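Local coordinates for ribonucleoside-diphosphate reductase (Pseudomonas aeruginosa, PDB 5IM3), which probably reduces ribonucleoside diphosphates to the deoxyribonucleotides needed for DNA synthesis, with thioredoxin as reductant and dATP as an allosteric ligand, at residues Val206-Glu214 / Lys795-Ile805; Thr296-Tyr307 / Ala773-Val781. All coordinates share one frame; numbering follows the deposited sequence.

Contact 1 of 2, residues Val206-Glu214 / Lys795-Ile805; sequences VMTARTLVE and KSNLSGEFTVI
Lys795 begins the contact by bringing NZ to the edge of the Arg210 guanidinium, 3.2 Å from NH1, a meeting of two donors and two like charges rather than a bond. Lys795 lies at the end of strand 792-795, which an exposed loop joins to its antiparallel partner, strand 802-805. In that loop Leu798 puts CD1 obliquely beside Arg210 NH2, while Ser799 brushes the methyl end of Met207. The Arg210 guanidinium lies flat on one face of the Phe802 ring, centres 4.0 Å apart and planes 11° from parallel, in a cation-pi stack that CD extends as a CH-pi contact. Arg210 gets there with CG between its own N and carbonyl carbon (chi1 58°) and the chain then extended across the ring. Its NH2 also points almost straight at Met207 SD, in the guanidinium plane, in a weak bond of 3.3 Å that may help hold the group's rotation. Next, Thr803 OG1 donates to Glu214 OE2 at 2.5 Å, on the anti side of the carboxylate and 34° out of its plane; OE1 is taken by a salt bridge to Lys828. Ile805 finishes with CD1 against the Glu214 carbonyl. Joining the second ATP cone to the barrel-domain part of the chain, this contact lays the buried charge of Arg210 on an aromatic face, which probably helps compensate for the nearby lysine.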
ATOM      1  N   VAL A 206      46.371  -3.815 -27.666  1.00 71.22           N
ATOM      2  CA  VAL A 206      45.654  -4.129 -26.436  1.00 71.25           C
ATOM      3  C   VAL A 206      44.150  -4.079 -26.670  1.00 75.49           C
ATOM      4  O   VAL A 206      43.401  -4.915 -26.152  1.00 75.97           O
ATOM      5  CB  VAL A 206      46.092  -3.172 -25.312  1.00 68.04           C
ATOM      6  CG1 VAL A 206      45.277  -3.407 -24.045  1.00 68.42           C
ATOM      7  CG2 VAL A 206      47.577  -3.342 -25.027  1.00 66.61           C
ATOM      8  N   MET A 207      43.685  -3.108 -27.459  1.00100.65           N
ATOM      9  CA  MET A 207      42.250  -2.954 -27.681  1.00106.13           C
ATOM     10  C   MET A 207      41.648  -4.215 -28.290  1.00105.10           C
ATOM     11  O   MET A 207      40.590  -4.684 -27.855  1.00107.66           O
ATOM     12  CB  MET A 207      41.984  -1.745 -28.580  1.00110.61           C
ATOM     13  CG  MET A 207      41.953  -0.413 -27.843  1.00113.95           C
ATOM     14  SD  MET A 207      40.541  -0.270 -26.732  1.00118.25           S
ATOM     15  CE  MET A 207      40.794   1.372 -26.061  1.00118.48           C
ATOM     16  N   THR A 208      42.307  -4.777 -29.301  1.00 89.12           N
ATOM     17  CA  THR A 208      41.814  -5.975 -29.965  1.00 88.00           C
ATOM     18  C   THR A 208      42.323  -7.255 -29.315  1.00 85.78           C
ATOM     19  O   THR A 208      42.180  -8.333 -29.899  1.00 87.27           O
ATOM     20  CB  THR A 208      42.194  -5.963 -31.449  1.00 88.23           C
ATOM     21  OG1 THR A 208      43.552  -6.384 -31.608  1.00 87.18           O
ATOM     22  CG2 THR A 208      42.025  -4.568 -32.041  1.00 88.21           C
ATOM     23  N   ALA A 209      42.914  -7.162 -28.126  1.00 82.58           N
ATOM     24  CA  ALA A 209      43.276  -8.335 -27.345  1.00 81.15           C
ATOM     25  C   ALA A 209      42.296  -8.602 -26.214  1.00 81.27           C
ATOM     26  O   ALA A 209      42.002  -9.763 -25.918  1.00 81.39           O
ATOM     27  CB  ALA A 209      44.687  -8.179 -26.771  1.00 79.52           C
ATOM     28  N   ARG A 210      41.776  -7.552 -25.575  1.00100.42           N
ATOM     29  CA  ARG A 210      40.774  -7.736 -24.534  1.00103.47           C
ATOM     30  C   ARG A 210      39.377  -7.946 -25.102  1.00102.55           C
ATOM     31  O   ARG A 210      38.505  -8.454 -24.391  1.00104.58           O
ATOM     32  CB  ARG A 210      40.766  -6.545 -23.572  1.00105.23           C
ATOM     33  CG  ARG A 210      40.502  -5.195 -24.211  1.00108.42           C
ATOM     34  CD  ARG A 210      40.162  -4.162 -23.143  1.00111.60           C
ATOM     35  NE  ARG A 210      40.055  -2.810 -23.685  1.00114.56           N
ATOM     36  CZ  ARG A 210      39.505  -1.785 -23.041  1.00116.63           C
ATOM     37  NH1 ARG A 210      38.998  -1.952 -21.824  1.00117.17           N
ATOM     38  NH2 ARG A 210      39.453  -0.591 -23.615  1.00117.32           N
ATOM     39  N   THR A 211      39.140  -7.570 -26.361  1.00 90.02           N
ATOM     40  CA  THR A 211      37.880  -7.912 -27.005  1.00 90.51           C
ATOM     41  C   THR A 211      37.715  -9.414 -27.183  1.00 90.75           C
ATOM     42  O   THR A 211      36.604  -9.870 -27.476  1.00 93.67           O
ATOM     43  CB  THR A 211      37.777  -7.224 -28.369  1.00 90.48           C
ATOM     44  OG1 THR A 211      36.456  -7.398 -28.899  1.00 93.18           O
ATOM     45  CG2 THR A 211      38.790  -7.806 -29.350  1.00 89.34           C
ATOM     46  N   LEU A 212      38.790 -10.187 -27.016  1.00 81.87           N
ATOM     47  CA  LEU A 212      38.763 -11.628 -27.208  1.00 80.00           C
ATOM     48  C   LEU A 212      38.594 -12.406 -25.910  1.00 81.01           C
ATOM     49  O   LEU A 212      38.382 -13.622 -25.965  1.00 83.12           O
ATOM     50  CB  LEU A 212      40.051 -12.087 -27.907  1.00 77.97           C
ATOM     51  CG  LEU A 212      40.238 -11.647 -29.360  1.00 76.27           C
ATOM     52  CD1 LEU A 212      41.664 -11.907 -29.810  1.00 74.72           C
ATOM     53  CD2 LEU A 212      39.258 -12.366 -30.273  1.00 78.11           C
ATOM     54  N   VAL A 213      38.674 -11.747 -24.750  1.00 79.05           N
ATOM     55  CA  VAL A 213      38.516 -12.465 -23.491  1.00 80.33           C
ATOM     56  C   VAL A 213      37.096 -12.990 -23.330  1.00 85.68           C
ATOM     57  O   VAL A 213      36.875 -13.947 -22.579  1.00 86.24           O
ATOM     58  CB  VAL A 213      38.896 -11.579 -22.285  1.00 79.17           C
ATOM     59  CG1 VAL A 213      40.271 -10.957 -22.488  1.00 75.84           C
ATOM     60  CG2 VAL A 213      37.845 -10.503 -22.031  1.00 80.64           C
ATOM     61  N   GLU A 214      36.121 -12.386 -24.016  1.00101.65           N
ATOM     62  CA  GLU A 214      34.737 -12.831 -23.891  1.00106.30           C
ATOM     63  C   GLU A 214      34.575 -14.268 -24.370  1.00107.76           C
ATOM     64  O   GLU A 214      33.832 -15.051 -23.766  1.00112.13           O
ATOM     65  CB  GLU A 214      33.814 -11.896 -24.675  1.00108.43           C
ATOM     66  CG  GLU A 214      32.331 -12.176 -24.478  1.00112.82           C
ATOM     67  CD  GLU A 214      31.445 -11.158 -25.171  1.00114.01           C
ATOM     68  OE1 GLU A 214      30.858 -11.494 -26.220  1.00116.11           O
ATOM     69  OE2 GLU A 214      31.342 -10.018 -24.670  1.00113.66           O
ATOM     70  N   LYS A 795      32.263  -4.516 -17.521  1.00106.02           N
ATOM     71  CA  LYS A 795      33.064  -3.312 -17.350  1.00111.39           C
ATOM     72  C   LYS A 795      32.910  -2.410 -18.570  1.00117.81           C
ATOM     73  O   LYS A 795      32.944  -2.869 -19.715  1.00119.28           O
ATOM     74  CB  LYS A 795      34.538  -3.673 -17.130  1.00110.77           C
ATOM     75  CG  LYS A 795      35.265  -4.190 -18.371  1.00112.89           C
ATOM     76  CD  LYS A 795      36.546  -4.943 -18.013  1.00112.09           C
ATOM     77  CE  LYS A 795      37.247  -5.503 -19.249  1.00113.18           C
ATOM     78  NZ  LYS A 795      37.896  -4.446 -20.076  1.00116.08           N
ATOM     79  N   SER A 796      32.726  -1.113 -18.317  1.00120.21           N
ATOM     80  CA  SER A 796      32.469  -0.147 -19.388  1.00126.22           C
ATOM     81  C   SER A 796      32.982   1.212 -18.905  1.00130.94           C
ATOM     82  O   SER A 796      32.253   1.971 -18.263  1.00131.74           O
ATOM     83  CB  SER A 796      30.990  -0.095 -19.740  1.00126.82           C
ATOM     84  OG  SER A 796      30.758   0.736 -20.862  1.00130.48           O
ATOM     85  N   ASN A 797      34.248   1.509 -19.228  1.00139.15           N
ATOM     86  CA  ASN A 797      34.865   2.724 -18.708  1.00142.69           C
ATOM     87  C   ASN A 797      35.839   3.386 -19.678  1.00143.09           C
ATOM     88  O   ASN A 797      36.600   4.261 -19.246  1.00146.57           O
ATOM     89  CB  ASN A 797      35.589   2.405 -17.385  1.00143.70           C
ATOM     90  CG  ASN A 797      35.950   3.655 -16.599  1.00148.59           C
ATOM     91  OD1 ASN A 797      35.286   4.686 -16.708  1.00152.27           O
ATOM     92  ND2 ASN A 797      37.013   3.568 -15.806  1.00148.35           N
ATOM     93  N   LEU A 798      35.849   3.026 -20.962  1.00132.11           N
ATOM     94  CA  LEU A 798      36.753   3.678 -21.903  1.00131.97           C
ATOM     95  C   LEU A 798      36.136   3.804 -23.290  1.00133.17           C
ATOM     96  O   LEU A 798      35.863   4.917 -23.749  1.00136.91           O
ATOM     97  CB  LEU A 798      38.086   2.921 -21.976  1.00129.32           C
ATOM     98  CG  LEU A 798      39.071   3.184 -20.829  1.00127.43           C
ATOM     99  CD1 LEU A 798      40.307   2.304 -20.960  1.00126.20           C
ATOM    100  CD2 LEU A 798      39.477   4.655 -20.771  1.00130.95           C
ATOM    101  N   SER A 799      35.917   2.680 -23.967  1.00131.62           N
ATOM    102  CA  SER A 799      35.379   2.704 -25.325  1.00133.54           C
ATOM    103  C   SER A 799      34.578   1.428 -25.529  1.00131.21           C
ATOM    104  O   SER A 799      35.157   0.344 -25.640  1.00129.02           O
ATOM    105  CB  SER A 799      36.498   2.826 -26.355  1.00135.92           C
ATOM    106  OG  SER A 799      37.428   3.827 -25.978  1.00138.17           O
ATOM    107  N   GLY A 800      33.257   1.559 -25.588  1.00135.09           N
ATOM    108  CA  GLY A 800      32.399   0.395 -25.611  1.00133.01           C
ATOM    109  C   GLY A 800      32.300  -0.227 -24.229  1.00129.12           C
ATOM    110  O   GLY A 800      32.662   0.375 -23.211  1.00129.21           O
ATOM    111  N   GLU A 801      31.805  -1.462 -24.200  1.00120.39           N
ATOM    112  CA  GLU A 801      31.708  -2.228 -22.964  1.00115.60           C
ATOM    113  C   GLU A 801      32.223  -3.634 -23.224  1.00111.62           C
ATOM    114  O   GLU A 801      31.883  -4.247 -24.241  1.00112.06           O
ATOM    115  CB  GLU A 801      30.267  -2.259 -22.427  1.00115.27           C
ATOM    116  CG  GLU A 801      29.300  -3.170 -23.180  1.00115.41           C
ATOM    117  CD  GLU A 801      28.937  -2.639 -24.552  1.00119.34           C
ATOM    118  OE1 GLU A 801      27.745  -2.722 -24.917  1.00120.53           O
ATOM    119  OE2 GLU A 801      29.834  -2.134 -25.258  1.00121.49           O
ATOM    120  N   PHE A 802      33.046  -4.134 -22.307  1.00110.80           N
ATOM    121  CA  PHE A 802      33.692  -5.433 -22.442  1.00106.86           C
ATOM    122  C   PHE A 802      33.180  -6.339 -21.334  1.00 98.79           C
ATOM    123  O   PHE A 802      33.316  -6.013 -20.150  1.00 98.04           O
ATOM    124  CB  PHE A 802      35.215  -5.293 -22.371  1.00109.61           C
ATOM    125  CG  PHE A 802      35.803  -4.454 -23.474  1.00114.42           C
ATOM    126  CD1 PHE A 802      35.570  -3.089 -23.528  1.00116.95           C
ATOM    127  CD2 PHE A 802      36.599  -5.029 -24.451  1.00116.86           C
ATOM    128  CE1 PHE A 802      36.110  -2.316 -24.540  1.00120.95           C
ATOM    129  CE2 PHE A 802      37.144  -4.260 -25.466  1.00120.68           C
ATOM    130  CZ  PHE A 802      36.899  -2.903 -25.510  1.00122.62           C
ATOM    131  N   THR A 803      32.587  -7.466 -21.711  1.00 84.93           N
ATOM    132  CA  THR A 803      32.053  -8.408 -20.739  1.00 79.28           C
ATOM    133  C   THR A 803      33.149  -9.367 -20.297  1.00 75.18           C
ATOM    134  O   THR A 803      34.002  -9.765 -21.094  1.00 77.19           O
ATOM    135  CB  THR A 803      30.877  -9.199 -21.321  1.00 77.71           C
ATOM    136  OG1 THR A 803      31.373 -10.260 -22.144  1.00 80.11           O
ATOM    137  CG2 THR A 803      29.976  -8.301 -22.165  1.00 79.43           C
ATOM    138  N   VAL A 804      33.124  -9.729 -19.018  1.00 72.74           N
ATOM    139  CA  VAL A 804      34.079 -10.666 -18.441  1.00 71.33           C
ATOM    140  C   VAL A 804      33.296 -11.789 -17.781  1.00 66.29           C
ATOM    141  O   VAL A 804      32.411 -11.535 -16.958  1.00 65.21           O
ATOM    142  CB  VAL A 804      35.011  -9.982 -17.424  1.00 73.04           C
ATOM    143  CG1 VAL A 804      35.961 -10.997 -16.786  1.00 72.26           C
ATOM    144  CG2 VAL A 804      35.793  -8.863 -18.098  1.00 76.00           C
ATOM    145  N   ILE A 805      33.629 -13.027 -18.136  1.00 63.56           N
ATOM    146  CA  ILE A 805      32.908 -14.207 -17.676  1.00 60.77           C
ATOM    147  C   ILE A 805      33.849 -15.057 -16.835  1.00 59.34           C
ATOM    148  O   ILE A 805      35.012 -15.259 -17.202  1.00 61.27           O
ATOM    149  CB  ILE A 805      32.349 -15.016 -18.865  1.00 60.23           C
ATOM    150  CG1 ILE A 805      31.450 -14.123 -19.726  1.00 60.85           C
ATOM    151  CG2 ILE A 805      31.588 -16.251 -18.376  1.00 58.97           C
ATOM    152  CD1 ILE A 805      30.911 -14.797 -20.972  1.00 61.76           C
TER

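Contact 2 of 2, residues Thr296-Tyr307 / Ala773-Val781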
ATOM      1  N   THR A 296      47.088 -11.172 -15.009  1.00 62.66           N
ATOM      2  CA  THR A 296      45.863 -10.840 -15.710  1.00 64.24           C
ATOM      3  C   THR A 296      45.864  -9.354 -16.060  1.00 65.93           C
ATOM      4  O   THR A 296      46.611  -8.555 -15.484  1.00 63.20           O
ATOM      5  CB  THR A 296      44.641 -11.170 -14.853  1.00 64.74           C
ATOM      6  OG1 THR A 296      44.650 -10.352 -13.674  1.00 64.55           O
ATOM      7  CG2 THR A 296      44.651 -12.634 -14.445  1.00 65.81           C
ATOM      8  N   TYR A 297      45.016  -8.988 -17.020  1.00 68.51           N
ATOM      9  CA  TYR A 297      44.934  -7.591 -17.433  1.00 69.36           C
ATOM     10  C   TYR A 297      44.514  -6.701 -16.270  1.00 68.00           C
ATOM     11  O   TYR A 297      45.061  -5.606 -16.083  1.00 66.00           O
ATOM     12  CB  TYR A 297      43.961  -7.453 -18.603  1.00 73.61           C
ATOM     13  CG  TYR A 297      43.853  -6.054 -19.159  1.00 75.24           C
ATOM     14  CD1 TYR A 297      44.986  -5.353 -19.553  1.00 75.34           C
ATOM     15  CD2 TYR A 297      42.616  -5.442 -19.314  1.00 77.06           C
ATOM     16  CE1 TYR A 297      44.892  -4.075 -20.070  1.00 76.10           C
ATOM     17  CE2 TYR A 297      42.511  -4.165 -19.832  1.00 78.52           C
ATOM     18  CZ  TYR A 297      43.653  -3.487 -20.209  1.00 78.15           C
ATOM     19  OH  TYR A 297      43.557  -2.216 -20.726  1.00 79.68           O
ATOM     20  N   LEU A 298      43.557  -7.161 -15.464  1.00 66.78           N
ATOM     21  CA  LEU A 298      43.100  -6.365 -14.333  1.00 63.18           C
ATOM     22  C   LEU A 298      44.181  -6.250 -13.268  1.00 62.28           C
ATOM     23  O   LEU A 298      44.342  -5.191 -12.649  1.00 60.23           O
ATOM     24  CB  LEU A 298      41.831  -6.978 -13.746  1.00 63.45           C
ATOM     25  CG  LEU A 298      41.253  -6.271 -12.518  1.00 64.96           C
ATOM     26  CD1 LEU A 298      40.874  -4.835 -12.850  1.00 64.21           C
ATOM     27  CD2 LEU A 298      40.051  -7.031 -11.979  1.00 64.14           C
ATOM     28  N   GLY A 299      44.934  -7.326 -13.037  1.00 63.84           N
ATOM     29  CA  GLY A 299      45.971  -7.283 -12.020  1.00 62.27           C
ATOM     30  C   GLY A 299      47.080  -6.303 -12.357  1.00 60.76           C
ATOM     31  O   GLY A 299      47.546  -5.557 -11.492  1.00 60.95           O
ATOM     32  N   LEU A 300      47.510  -6.285 -13.619  1.00 56.52           N
ATOM     33  CA  LEU A 300      48.580  -5.379 -14.021  1.00 56.97           C
ATOM     34  C   LEU A 300      48.100  -3.934 -14.040  1.00 58.74           C
ATOM     35  O   LEU A 300      48.809  -3.033 -13.577  1.00 56.49           O
ATOM     36  CB  LEU A 300      49.121  -5.782 -15.394  1.00 56.56           C
ATOM     37  CG  LEU A 300      50.352  -5.013 -15.888  1.00 55.65           C
ATOM     38  CD1 LEU A 300      51.530  -5.251 -14.966  1.00 52.66           C
ATOM     39  CD2 LEU A 300      50.708  -5.406 -17.325  1.00 58.45           C
ATOM     40  N   GLN A 301      46.904  -3.694 -14.586  1.00 68.28           N
ATOM     41  CA  GLN A 301      46.301  -2.369 -14.513  1.00 71.31           C
ATOM     42  C   GLN A 301      46.288  -1.847 -13.083  1.00 66.72           C
ATOM     43  O   GLN A 301      46.621  -0.684 -12.834  1.00 65.82           O
ATOM     44  CB  GLN A 301      44.877  -2.412 -15.071  1.00 76.97           C
ATOM     45  CG  GLN A 301      44.780  -2.132 -16.560  1.00 82.61           C
ATOM     46  CD  GLN A 301      44.765  -0.648 -16.870  1.00 85.38           C
ATOM     47  OE1 GLN A 301      45.815  -0.011 -16.984  1.00 84.08           O
ATOM     48  NE2 GLN A 301      43.567  -0.086 -17.007  1.00 87.14           N
ATOM     49  N   THR A 302      45.909  -2.701 -12.128  1.00 57.74           N
ATOM     50  CA  THR A 302      45.807  -2.269 -10.737  1.00 55.13           C
ATOM     51  C   THR A 302      47.152  -1.777 -10.218  1.00 52.20           C
ATOM     52  O   THR A 302      47.251  -0.684  -9.648  1.00 49.21           O
ATOM     53  CB  THR A 302      45.292  -3.418  -9.871  1.00 55.18           C
ATOM     54  OG1 THR A 302      43.988  -3.809 -10.317  1.00 55.16           O
ATOM     55  CG2 THR A 302      45.223  -3.001  -8.404  1.00 51.60           C
ATOM     56  N   LEU A 303      48.199  -2.582 -10.394  1.00 52.11           N
ATOM     57  CA  LEU A 303      49.525  -2.187  -9.933  1.00 51.31           C
ATOM     58  C   LEU A 303      50.007  -0.938 -10.657  1.00 51.18           C
ATOM     59  O   LEU A 303      50.474   0.017 -10.026  1.00 51.74           O
ATOM     60  CB  LEU A 303      50.512  -3.340 -10.130  1.00 51.29           C
ATOM     61  CG  LEU A 303      50.273  -4.575  -9.255  1.00 51.66           C
ATOM     62  CD1 LEU A 303      51.252  -5.683  -9.605  1.00 52.45           C
ATOM     63  CD2 LEU A 303      50.376  -4.223  -7.775  1.00 48.98           C
ATOM     64  N   TYR A 304      49.892  -0.922 -11.985  1.00 54.04           N
ATOM     65  CA  TYR A 304      50.416   0.198 -12.760  1.00 56.49           C
ATOM     66  C   TYR A 304      49.711   1.497 -12.405  1.00 60.15           C
ATOM     67  O   TYR A 304      50.352   2.549 -12.304  1.00 61.66           O
ATOM     68  CB  TYR A 304      50.277  -0.084 -14.254  1.00 58.73           C
ATOM     69  CG  TYR A 304      50.727   1.067 -15.126  1.00 58.96           C
ATOM     70  CD1 TYR A 304      52.043   1.166 -15.552  1.00 59.12           C
ATOM     71  CD2 TYR A 304      49.835   2.059 -15.517  1.00 59.44           C
ATOM     72  CE1 TYR A 304      52.461   2.219 -16.344  1.00 60.22           C
ATOM     73  CE2 TYR A 304      50.243   3.114 -16.310  1.00 60.67           C
ATOM     74  CZ  TYR A 304      51.557   3.189 -16.720  1.00 61.88           C
ATOM     75  OH  TYR A 304      51.963   4.240 -17.509  1.00 64.22           O
ATOM     76  N   ASP A 305      48.391   1.449 -12.220  1.00 62.73           N
ATOM     77  CA  ASP A 305      47.639   2.680 -12.002  1.00 63.44           C
ATOM     78  C   ASP A 305      47.962   3.302 -10.650  1.00 62.33           C
ATOM     79  O   ASP A 305      48.067   4.529 -10.541  1.00 62.20           O
ATOM     80  CB  ASP A 305      46.138   2.411 -12.117  1.00 65.10           C
ATOM     81  CG  ASP A 305      45.711   2.068 -13.532  1.00 67.83           C
ATOM     82  OD1 ASP A 305      46.498   2.304 -14.472  1.00 67.75           O
ATOM     83  OD2 ASP A 305      44.577   1.570 -13.702  1.00 70.27           O
ATOM     84  N   ARG A 306      48.135   2.483  -9.613  1.00 68.22           N
ATOM     85  CA  ARG A 306      48.144   2.994  -8.246  1.00 69.46           C
ATOM     86  C   ARG A 306      49.333   2.572  -7.395  1.00 68.08           C
ATOM     87  O   ARG A 306      49.595   3.243  -6.390  1.00 68.21           O
ATOM     88  CB  ARG A 306      46.856   2.580  -7.518  1.00 71.67           C
ATOM     89  CG  ARG A 306      45.603   3.236  -8.086  1.00 75.36           C
ATOM     90  CD  ARG A 306      44.352   2.880  -7.294  1.00 78.36           C
ATOM     91  NE  ARG A 306      44.018   1.460  -7.384  1.00 81.09           N
ATOM     92  CZ  ARG A 306      42.860   0.935  -6.993  1.00 82.96           C
ATOM     93  NH1 ARG A 306      41.908   1.711  -6.485  1.00 83.89           N
ATOM     94  NH2 ARG A 306      42.647  -0.369  -7.111  1.00 82.91           N
ATOM     95  N   TYR A 307      50.064   1.513  -7.743  1.00 60.90           N
ATOM     96  CA  TYR A 307      51.108   1.005  -6.860  1.00 59.62           C
ATOM     97  C   TYR A 307      52.527   1.215  -7.368  1.00 60.29           C
ATOM     98  O   TYR A 307      53.432   1.401  -6.551  1.00 58.23           O
ATOM     99  CB  TYR A 307      50.886  -0.489  -6.591  1.00 61.10           C
ATOM    100  CG  TYR A 307      49.737  -0.744  -5.639  1.00 59.58           C
ATOM    101  CD1 TYR A 307      49.954  -0.847  -4.272  1.00 60.60           C
ATOM    102  CD2 TYR A 307      48.434  -0.857  -6.105  1.00 60.37           C
ATOM    103  CE1 TYR A 307      48.908  -1.070  -3.395  1.00 59.17           C
ATOM    104  CE2 TYR A 307      47.379  -1.080  -5.236  1.00 59.27           C
ATOM    105  CZ  TYR A 307      47.624  -1.183  -3.883  1.00 59.88           C
ATOM    106  OH  TYR A 307      46.588  -1.403  -3.006  1.00 61.42           O
ATOM    107  N   ALA A 773      39.980  -7.003  -1.547  1.00 57.36           N
ATOM    108  CA  ALA A 773      39.552  -6.427  -2.818  1.00 58.76           C
ATOM    109  C   ALA A 773      40.716  -6.273  -3.793  1.00 59.57           C
ATOM    110  O   ALA A 773      40.736  -6.889  -4.865  1.00 59.73           O
ATOM    111  CB  ALA A 773      38.883  -5.075  -2.567  1.00 60.91           C
ATOM    112  N   THR A 774      41.702  -5.452  -3.432  1.00 54.50           N
ATOM    113  CA  THR A 774      42.768  -5.123  -4.373  1.00 54.71           C
ATOM    114  C   THR A 774      43.693  -6.312  -4.611  1.00 52.74           C
ATOM    115  O   THR A 774      44.009  -6.640  -5.762  1.00 51.56           O
ATOM    116  CB  THR A 774      43.556  -3.916  -3.866  1.00 54.50           C
ATOM    117  OG1 THR A 774      42.672  -2.802  -3.707  1.00 56.48           O
ATOM    118  CG2 THR A 774      44.660  -3.541  -4.847  1.00 58.36           C
ATOM    119  N   ILE A 775      44.140  -6.975  -3.539  1.00 48.41           N
ATOM    120  CA  ILE A 775      45.181  -7.989  -3.684  1.00 51.02           C
ATOM    121  C   ILE A 775      44.657  -9.263  -4.341  1.00 51.09           C
ATOM    122  O   ILE A 775      45.441 -10.013  -4.934  1.00 50.14           O
ATOM    123  CB  ILE A 775      45.836  -8.304  -2.324  1.00 49.25           C
ATOM    124  CG1 ILE A 775      44.812  -8.848  -1.327  1.00 47.73           C
ATOM    125  CG2 ILE A 775      46.520  -7.057  -1.768  1.00 50.84           C
ATOM    126  CD1 ILE A 775      45.420  -9.240   0.012  1.00 48.74           C
ATOM    127  N   ALA A 776      43.355  -9.537  -4.250  1.00 50.03           N
ATOM    128  CA  ALA A 776      42.781 -10.622  -5.038  1.00 51.64           C
ATOM    129  C   ALA A 776      42.774 -10.269  -6.521  1.00 54.42           C
ATOM    130  O   ALA A 776      43.067 -11.117  -7.370  1.00 54.09           O
ATOM    131  CB  ALA A 776      41.366 -10.939  -4.551  1.00 50.27           C
ATOM    132  N   ASN A 777      42.448  -9.015  -6.849  1.00 58.02           N
ATOM    133  CA  ASN A 777      42.533  -8.564  -8.233  1.00 60.96           C
ATOM    134  C   ASN A 777      43.969  -8.600  -8.738  1.00 60.82           C
ATOM    135  O   ASN A 777      44.216  -8.926  -9.905  1.00 63.34           O
ATOM    136  CB  ASN A 777      41.967  -7.149  -8.362  1.00 65.10           C
ATOM    137  CG  ASN A 777      40.464  -7.104  -8.198  1.00 66.84           C
ATOM    138  OD1 ASN A 777      39.838  -8.086  -7.796  1.00 67.38           O
ATOM    139  ND2 ASN A 777      39.873  -5.958  -8.508  1.00 68.31           N
ATOM    140  N   ILE A 778      44.931  -8.249  -7.880  1.00 58.78           N
ATOM    141  CA  ILE A 778      46.331  -8.280  -8.295  1.00 60.42           C
ATOM    142  C   ILE A 778      46.746  -9.705  -8.634  1.00 58.13           C
ATOM    143  O   ILE A 778      47.438  -9.945  -9.629  1.00 60.56           O
ATOM    144  CB  ILE A 778      47.229  -7.671  -7.202  1.00 60.18           C
ATOM    145  CG1 ILE A 778      46.929  -6.177  -7.040  1.00 60.30           C
ATOM    146  CG2 ILE A 778      48.708  -7.876  -7.537  1.00 62.55           C
ATOM    147  CD1 ILE A 778      47.606  -5.539  -5.848  1.00 58.40           C
ATOM    148  N   THR A 779      46.328 -10.670  -7.819  1.00 55.86           N
ATOM    149  CA  THR A 779      46.700 -12.065  -8.006  1.00 56.91           C
ATOM    150  C   THR A 779      45.724 -12.833  -8.890  1.00 56.93           C
ATOM    151  O   THR A 779      46.022 -13.970  -9.267  1.00 58.39           O
ATOM    152  CB  THR A 779      46.812 -12.765  -6.647  1.00 55.28           C
ATOM    153  OG1 THR A 779      45.566 -12.661  -5.950  1.00 51.59           O
ATOM    154  CG2 THR A 779      47.922 -12.134  -5.807  1.00 56.02           C
ATOM    155  N   GLY A 780      44.575 -12.250  -9.218  1.00 62.42           N
ATOM    156  CA  GLY A 780      43.646 -12.864 -10.150  1.00 61.74           C
ATOM    157  C   GLY A 780      42.786 -13.967  -9.574  1.00 60.67           C
ATOM    158  O   GLY A 780      42.471 -14.932 -10.282  1.00 61.96           O
ATOM    159  N   VAL A 781      42.377 -13.849  -8.310  1.00 51.02           N
ATOM    160  CA  VAL A 781      41.597 -14.877  -7.633  1.00 48.03           C
ATOM    161  C   VAL A 781      40.352 -14.238  -7.026  1.00 45.58           C
ATOM    162  O   VAL A 781      40.162 -13.022  -7.077  1.00 44.20           O
ATOM    163  CB  VAL A 781      42.419 -15.610  -6.550  1.00 50.30           C
ATOM    164  CG1 VAL A 781      43.624 -16.314  -7.182  1.00 51.68           C
ATOM    165  CG2 VAL A 781      42.869 -14.637  -5.459  1.00 47.55           C
TER
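A helix-helix crossing, with Gly299 at the closest pass, joins the all-alpha domain to the barrel domain: helices 297-307 and 773-779 cross at -125° with their axes only 7.4 Å apart. At this close pass Gly299, with no side chain, lets its CA come to 3.2 Å from Asn777 O. One turn back, Thr296 caps helix 297-307 by accepting from Gly299 N through OG1, and its methyl faces Gly780, the positive-phi residue of the Schellman motif that ends helix 773-779. Leu298 sets CD2 against Asn777 ND2 at 3.6 Å on the more exposed flank. Thr302 is turned by its own helix: OG1 donates to Leu298 O at 2.7 Å, from the opposite face of that carbonyl to Thr302 N, and with OG1 so held (chi1 -61°) CG2 stands anti to the backbone N and meets Thr774 CG2 at 3.6 Å. The side chains of Tyr307 and Thr774 run toward each other from opposite directions, Tyr307 OH to Thr774 CG2 3.4 Å, while that hydroxyl is hydrogen-bonded to Thr357 OG1. On the buried flank Leu303 and Ile778 cross at about a right angle, CD2 to CD1 3.6 Å. Around this crossing, helix 219-239 packs against Thr296, Leu300 and Tyr304 on the side of helix 297-307, Met663 of strand 659-663 lies against Ile775, Ala776 and Thr779, and Leu360 of helix 357-362 packs on Tyr307, Ile775 and Ile778.

Both contacts join an earlier helical segment to a later part of the chain within the barrel-domain range, and contact 2 is nested within the chain loop that contact 1 closes. Their centres lie about 16 Å apart. Contact 2 lies closer to the chain centre, about 10 Å against about 19 Å, and has more buried residues, five of 11 against three of 11. Contact 1 relies on charge, stacking and a carboxylate bond, with Arg210 and Thr803 buried although the hairpin loop is exposed; contact 2 relies on methyl and carbonyl packing. Tyr297 bridges them, its ring and hydroxyl packing on Arg210 and Val206, and Thr223 touches both Tyr297 and Val206, so helix 219-239 borders both contacts.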